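Local coordinates for protein methionyl-tRNA formyltransferase (Clostridium thermocellum, PDB 1ZGH) that probably transfers a formyl group from 10-formyltetrahydrofolate to the amino group of methionine carried by the initiator tRNA, at residues A[35-40]-A[82-87]. Sequence-based numbering, arbitrary orientation.
Sequences IATTKS and LFPHWS
Ala-36 sits against two aromatic rings. Its CB lies over one face of the Trp-86 six-membered ring, 4.0 Å from the centroid and 20° off the normal, a CH-pi contact, while CE2 of Phe-83 touches this methyl. The small methyl probably lets the indole come close to the backbone, where Trp-86 CE3 approaches Ala-36 C at 3.5 Å. Ala-36 N donates a 2.9 Å hydrogen bond to Leu-82 O, part of the parallel pairing of strands 31-36 and 80-83. These are neighbouring strands in the parallel part of the Rossmann-like sheet of the formyltransferase domain, and further along the two segments stay joined as loops. There Thr-38 N donates a hydrogen bond to His-85 O at 2.9 Å. With CG anti to the backbone N (chi1 -176°), the His-85 ring reaches along the neighbouring segment, and its rotation about CB-CG turns ND1 to Thr-38 OG1 at 3.1 Å. This bond is nearly straight (160°) and lies in the imidazole plane. A threonine hydroxyl suits the spot because it can accept from ND1 and still donate to Ser-87 OG, 3.2 Å from Thr-38 OG1. The aliphatic stem of Lys-39, N-cap of helix 40-52, passes obliquely by the imidazole, and its NZ reaches the backbone oxygen of Glu-221. On the side facing helix 156-178, Ile-35 CG2 packs on Pro-84 CD at 3.8 Å, both residues touching Phe-168 of that helix.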
ATOM      1  N   ILE A  35     -13.369   6.607   4.174  1.00 24.61           N
ATOM      2  CA  ILE A  35     -11.992   6.118   4.139  1.00 25.01           C
ATOM      3  C   ILE A  35     -11.957   4.666   4.601  1.00 25.16           C
ATOM      4  O   ILE A  35     -12.170   4.367   5.772  1.00 25.33           O
ATOM      5  CB  ILE A  35     -11.036   6.968   5.012  1.00 24.36           C
ATOM      6  CG1 ILE A  35     -11.193   8.453   4.640  1.00 24.85           C
ATOM      7  CG2 ILE A  35      -9.554   6.508   4.815  1.00 25.66           C
ATOM      8  CD1 ILE A  35     -10.265   9.395   5.377  1.00 27.39           C
ATOM      9  N   ALA A  36     -11.641   3.772   3.674  1.00 25.37           N
ATOM     10  CA  ALA A  36     -11.526   2.356   3.992  1.00 26.15           C
ATOM     11  C   ALA A  36     -10.050   1.990   3.976  1.00 26.81           C
ATOM     12  O   ALA A  36      -9.379   2.084   2.959  1.00 26.83           O
ATOM     13  CB  ALA A  36     -12.335   1.525   2.994  1.00 26.48           C
ATOM     14  N   THR A  37      -9.511   1.643   5.127  1.00 27.39           N
ATOM     15  CA  THR A  37      -8.063   1.365   5.190  1.00 28.41           C
ATOM     16  C   THR A  37      -7.762   0.410   6.327  1.00 28.13           C
ATOM     17  O   THR A  37      -8.515   0.347   7.323  1.00 26.82           O
ATOM     18  CB  THR A  37      -7.270   2.689   5.390  1.00 28.52           C
ATOM     19  OG1 THR A  37      -5.871   2.494   5.117  1.00 30.26           O
ATOM     20  CG2 THR A  37      -7.496   3.264   6.826  1.00 29.08           C
ATOM     21  N   THR A  38      -6.632  -0.280   6.184  1.00 29.07           N
ATOM     22  CA  THR A  38      -6.027  -1.042   7.250  1.00 29.31           C
ATOM     23  C   THR A  38      -4.591  -0.549   7.488  1.00 28.61           C
ATOM     24  O   THR A  38      -4.070   0.305   6.754  1.00 27.93           O
ATOM     25  CB  THR A  38      -6.057  -2.538   6.897  1.00 30.23           C
ATOM     26  OG1 THR A  38      -5.298  -2.725   5.729  1.00 32.66           O
ATOM     27  CG2 THR A  38      -7.477  -2.965   6.624  1.00 32.86           C
ATOM     28  N   LYS A  39      -3.991  -1.121   8.525  1.00 28.22           N
ATOM     29  CA  LYS A  39      -2.669  -0.784   9.089  1.00 27.86           C
ATOM     30  C   LYS A  39      -2.780   0.356  10.059  1.00 27.65           C
ATOM     31  O   LYS A  39      -3.470   1.349   9.805  1.00 27.91           O
ATOM     32  CB  LYS A  39      -1.596  -0.503   8.052  1.00 27.57           C
ATOM     33  CG  LYS A  39      -1.442  -1.593   6.994  1.00 29.52           C
ATOM     34  CD  LYS A  39      -1.045  -2.995   7.573  1.00 29.53           C
ATOM     35  CE  LYS A  39      -0.554  -3.882   6.453  1.00 31.92           C
ATOM     36  NZ  LYS A  39      -0.181  -5.270   6.893  1.00 34.33           N
ATOM     37  N   SER A  40      -2.116   0.203  11.198  1.00 27.51           N
ATOM     38  CA  SER A  40      -2.249   1.142  12.289  1.00 27.68           C
ATOM     39  C   SER A  40      -1.987   2.593  11.859  1.00 26.91           C
ATOM     40  O   SER A  40      -2.686   3.508  12.282  1.00 26.44           O
ATOM     41  CB  SER A  40      -1.298   0.729  13.445  1.00 29.15           C
ATOM     42  OG  SER A  40       0.060   0.777  13.044  1.00 27.38           O
ATOM     43  N   LEU A  82     -12.295   6.250  -0.401  1.00 24.47           N
ATOM     44  CA  LEU A  82     -10.854   6.393  -0.498  1.00 25.67           C
ATOM     45  C   LEU A  82     -10.208   5.176   0.156  1.00 25.34           C
ATOM     46  O   LEU A  82     -10.528   4.863   1.284  1.00 23.54           O
ATOM     47  CB  LEU A  82     -10.404   7.671   0.233  1.00 26.15           C
ATOM     48  CG  LEU A  82     -11.140   8.946  -0.269  1.00 27.89           C
ATOM     49  CD1 LEU A  82     -10.979  10.114   0.652  1.00 30.06           C
ATOM     50  CD2 LEU A  82     -10.615   9.294  -1.618  1.00 28.55           C
ATOM     51  N   PHE A  83      -9.269   4.528  -0.543  1.00 26.20           N
ATOM     52  CA  PHE A  83      -8.601   3.331  -0.030  1.00 26.82           C
ATOM     53  C   PHE A  83      -7.067   3.563   0.106  1.00 28.97           C
ATOM     54  O   PHE A  83      -6.342   3.295  -0.835  1.00 29.99           O
ATOM     55  CB  PHE A  83      -8.847   2.166  -0.992  1.00 25.96           C
ATOM     56  CG  PHE A  83     -10.287   1.739  -1.122  1.00 24.81           C
ATOM     57  CD1 PHE A  83     -11.169   2.401  -1.995  1.00 25.24           C
ATOM     58  CD2 PHE A  83     -10.758   0.657  -0.407  1.00 25.37           C
ATOM     59  CE1 PHE A  83     -12.495   1.980  -2.136  1.00 24.97           C
ATOM     60  CE2 PHE A  83     -12.082   0.240  -0.520  1.00 24.97           C
ATOM     61  CZ  PHE A  83     -12.947   0.886  -1.394  1.00 25.45           C
ATOM     62  N   PRO A  84      -6.583   4.148   1.221  1.00 30.24           N
ATOM     63  CA  PRO A  84      -5.121   4.295   1.386  1.00 30.79           C
ATOM     64  C   PRO A  84      -4.360   2.979   1.374  1.00 31.87           C
ATOM     65  O   PRO A  84      -3.293   2.894   0.760  1.00 33.48           O
ATOM     66  CB  PRO A  84      -4.992   4.974   2.732  1.00 31.40           C
ATOM     67  CG  PRO A  84      -6.280   5.704   2.897  1.00 30.51           C
ATOM     68  CD  PRO A  84      -7.318   4.822   2.303  1.00 29.55           C
ATOM     69  N   HIS A  85      -4.927   1.972   2.029  1.00 32.40           N
ATOM     70  CA  HIS A  85      -4.467   0.607   1.937  1.00 32.84           C
ATOM     71  C   HIS A  85      -5.593  -0.363   2.231  1.00 32.33           C
ATOM     72  O   HIS A  85      -6.220  -0.337   3.291  1.00 31.86           O
ATOM     73  CB  HIS A  85      -3.316   0.318   2.943  1.00 33.60           C
ATOM     74  CG  HIS A  85      -2.771  -1.074   2.784  1.00 37.37           C
ATOM     75  ND1 HIS A  85      -3.235  -2.146   3.514  1.00 43.37           N
ATOM     76  CD2 HIS A  85      -1.936  -1.595   1.860  1.00 43.41           C
ATOM     77  CE1 HIS A  85      -2.646  -3.254   3.102  1.00 42.22           C
ATOM     78  NE2 HIS A  85      -1.845  -2.947   2.100  1.00 43.48           N
ATOM     79  N   TRP A  86      -5.880  -1.234   1.299  1.00 32.07           N
ATOM     80  CA  TRP A  86      -6.984  -2.147   1.492  1.00 32.83           C
ATOM     81  C   TRP A  86      -6.638  -3.502   0.923  1.00 35.16           C
ATOM     82  O   TRP A  86      -6.281  -3.632  -0.241  1.00 34.67           O
ATOM     83  CB  TRP A  86      -8.229  -1.599   0.815  1.00 31.51           C
ATOM     84  CG  TRP A  86      -9.531  -2.266   1.169  1.00 29.11           C
ATOM     85  CD1 TRP A  86     -10.275  -3.054   0.353  1.00 28.71           C
ATOM     86  CD2 TRP A  86     -10.252  -2.163   2.401  1.00 28.09           C
ATOM     87  NE1 TRP A  86     -11.405  -3.471   1.000  1.00 29.01           N
ATOM     88  CE2 TRP A  86     -11.426  -2.926   2.257  1.00 26.97           C
ATOM     89  CE3 TRP A  86     -10.029  -1.481   3.615  1.00 28.87           C
ATOM     90  CZ2 TRP A  86     -12.370  -3.048   3.271  1.00 28.25           C
ATOM     91  CZ3 TRP A  86     -10.973  -1.614   4.637  1.00 28.57           C
ATOM     92  CH2 TRP A  86     -12.128  -2.386   4.452  1.00 29.53           C
ATOM     93  N   SER A  87      -6.928  -4.500   1.733  1.00 38.28           N
ATOM     94  CA  SER A  87      -6.399  -5.845   1.598  1.00 40.61           C
ATOM     95  C   SER A  87      -7.275  -6.736   0.715  1.00 40.87           C
ATOM     96  O   SER A  87      -6.778  -7.630   0.019  1.00 43.04           O
ATOM     97  CB  SER A  87      -6.276  -6.412   3.027  1.00 41.43           C
ATOM     98  OG  SER A  87      -6.125  -5.319   3.970  1.00 42.87           O
TER